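Local coordinates for methyltransferase (Streptococcus pyogenes, PDB 2ESR), which probably transfers methyl groups from S-adenosylmethionine by means of a Rossmann-like methyltransferase fold, at residues Ala68-Asn73 with Phe83-Met88. Numbering follows the deposited sequence.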
loop_
_atom_site.group_PDB
_atom_site.type_symbol
_atom_site.label_atom_id
_atom_site.label_comp_id
_atom_site.label_asym_id
_atom_site.label_seq_id
_atom_site.Cartn_x
_atom_site.Cartn_y
_atom_site.Cartn_z
ATOM N N ALA A 68 -10.624 10.614 6.520
ATOM C CA ALA A 68 -12.016 10.204 6.423
ATOM C C ALA A 68 -12.526 10.453 5.009
ATOM O O ALA A 68 -13.177 9.596 4.409
ATOM C CB ALA A 68 -12.856 10.969 7.435
ATOM N N ILE A 69 -12.216 11.628 4.473
ATOM C CA ILE A 69 -12.653 11.978 3.131
ATOM C C ILE A 69 -12.053 11.027 2.105
ATOM O O ILE A 69 -12.753 10.527 1.227
ATOM C CB ILE A 69 -12.262 13.424 2.789
ATOM C CG1 ILE A 69 -12.954 14.379 3.763
ATOM C CG2 ILE A 69 -12.661 13.753 1.356
ATOM C CD1 ILE A 69 -12.558 15.827 3.602
ATOM N N ILE A 70 -10.756 10.770 2.224
ATOM C CA ILE A 70 -10.083 9.873 1.296
ATOM C C ILE A 70 -10.737 8.501 1.289
ATOM O O ILE A 70 -11.053 7.959 0.233
ATOM C CB ILE A 70 -8.598 9.696 1.662
ATOM C CG1 ILE A 70 -7.852 11.017 1.481
ATOM C CG2 ILE A 70 -7.984 8.609 0.797
ATOM C CD1 ILE A 70 -6.403 10.962 1.931
ATOM N N GLN A 71 -10.934 7.940 2.477
ATOM C CA GLN A 71 -11.542 6.624 2.602
ATOM C C GLN A 71 -12.902 6.555 1.920
ATOM O O GLN A 71 -13.223 5.563 1.264
ATOM C CB GLN A 71 -11.650 6.245 4.084
ATOM C CG GLN A 71 -10.293 5.922 4.701
ATOM C CD GLN A 71 -10.340 5.744 6.207
ATOM O OE1 GLN A 71 -11.130 4.959 6.727
ATOM N NE2 GLN A 71 -9.485 6.473 6.916
ATOM N N ASP A 72 -13.695 7.611 2.060
ATOM C CA ASP A 72 -15.010 7.653 1.431
ATOM C C ASP A 72 -14.880 7.722 -0.090
ATOM O O ASP A 72 -15.561 6.989 -0.808
ATOM C CB ASP A 72 -15.805 8.860 1.940
ATOM C CG ASP A 72 -16.237 8.707 3.389
ATOM O OD1 ASP A 72 -16.759 9.690 3.960
ATOM O OD2 ASP A 72 -16.062 7.606 3.957
ATOM N N ASN A 73 -14.004 8.600 -0.578
ATOM C CA ASN A 73 -13.796 8.751 -2.017
ATOM C C ASN A 73 -13.307 7.450 -2.645
ATOM O O ASN A 73 -13.661 7.125 -3.776
ATOM C CB ASN A 73 -12.775 9.860 -2.312
ATOM C CG ASN A 73 -13.306 11.251 -2.008
ATOM O OD1 ASN A 73 -14.430 11.591 -2.368
ATOM N ND2 ASN A 73 -12.487 12.067 -1.358
ATOM N N PHE A 83 -6.039 0.991 -3.642
ATOM C CA PHE A 83 -5.465 2.063 -2.837
ATOM C C PHE A 83 -4.985 1.645 -1.459
ATOM O O PHE A 83 -5.607 0.824 -0.785
ATOM C CB PHE A 83 -6.479 3.196 -2.677
ATOM C CG PHE A 83 -7.026 3.704 -3.972
ATOM C CD1 PHE A 83 -8.098 3.069 -4.589
ATOM C CD2 PHE A 83 -6.451 4.806 -4.595
ATOM C CE1 PHE A 83 -8.593 3.522 -5.810
ATOM C CE2 PHE A 83 -6.936 5.268 -5.815
ATOM C CZ PHE A 83 -8.009 4.626 -6.425
ATOM N N THR A 84 -3.864 2.228 -1.051
ATOM C CA THR A 84 -3.284 1.973 0.255
ATOM C C THR A 84 -3.104 3.343 0.909
ATOM O O THR A 84 -2.349 4.173 0.406
ATOM C CB THR A 84 -1.913 1.286 0.136
ATOM O OG1 THR A 84 -2.059 0.045 -0.570
ATOM C CG2 THR A 84 -1.332 1.016 1.519
ATOM N N LEU A 85 -3.820 3.583 2.006
ATOM C CA LEU A 85 -3.724 4.852 2.716
ATOM C C LEU A 85 -2.896 4.694 3.983
ATOM O O LEU A 85 -3.154 3.816 4.806
ATOM C CB LEU A 85 -5.114 5.388 3.088
ATOM C CG LEU A 85 -5.107 6.662 3.950
ATOM C CD1 LEU A 85 -4.542 7.823 3.142
ATOM C CD2 LEU A 85 -6.512 6.998 4.425
ATOM N N LEU A 86 -1.893 5.548 4.126
ATOM C CA LEU A 86 -1.027 5.521 5.292
ATOM C C LEU A 86 -1.238 6.802 6.078
ATOM O O LEU A 86 -1.172 7.901 5.521
ATOM C CB LEU A 86 0.439 5.415 4.871
ATOM C CG LEU A 86 0.857 4.137 4.138
ATOM C CD1 LEU A 86 2.304 4.252 3.696
ATOM C CD2 LEU A 86 0.672 2.939 5.054
ATOM N N LYS A 87 -1.505 6.654 7.370
ATOM C CA LYS A 87 -1.707 7.794 8.249
ATOM C C LYS A 87 -0.378 8.030 8.947
ATOM O O LYS A 87 -0.112 7.473 10.014
ATOM C CB LYS A 87 -2.805 7.492 9.271
ATOM C CG LYS A 87 -3.177 8.679 10.146
ATOM C CD LYS A 87 -4.577 8.528 10.739
ATOM C CE LYS A 87 -4.719 7.253 11.560
ATOM N NZ LYS A 87 -6.112 7.082 12.074
HETATM N N MSE A 88 0.470 8.841 8.329
HETATM C CA MSE A 88 1.778 9.120 8.901
HETATM C C MSE A 88 2.427 10.334 8.245
HETATM O O MSE A 88 1.917 10.867 7.257
HETATM C CB MSE A 88 2.683 7.880 8.762
HETATM C CG MSE A 88 2.974 7.440 7.334
HETATM SE SE MSE A 88 3.682 5.616 7.198
HETATM C CE MSE A 88 5.351 5.875 8.146
#
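The backbone oxygen of L85 accepts a hydrogen bond from T98 OG1 of the second subunit, while the side chain of L85 runs to helix 64-75 and meets I70 and Q71. This is the last step of a beta-alpha-beta crossover in a Rossmann-like sheet: the helix links strand 56-60 to strand 83-86, which runs parallel to strand 56-60 and is the outermost strand of the sheet within this chain. Through their backbones T84 bonds to A57 and L59, and L86 to L59 and E61; L85, between them, therefore offers its carbonyl on the other edge, where the second subunit lies. Between residues 68-73 and 83-88 the nearest CA atoms are those of Q71 and L85, 8.0 Å apart.

Branched apolar residues suit this buried layer. A trans chi1 of 175° turns the isobutyl group of L85 to the helix, with one methyl for each partner. Its CD1 meets I70 CD1 at 3.8 Å, two methyl ends touching as the chains meet at a slant. I70 reaches that point because its chain is extended beyond CB (chi2 175°), and it also packs on L59 of the neighbouring strand, so one isoleucine covers two strands.

Q71, one helix position later, is partly exposed at the edge of the contact, where a polar end can be tolerated, and it also packs on T98 of the second subunit. It passes L85 at about a right angle, its CG methylene packing 3.9 Å from L85 CD2. The amide nitrogen, not OE1, faces that same methyl, with Q71 NE2 likewise 3.9 Å from L85 CD2.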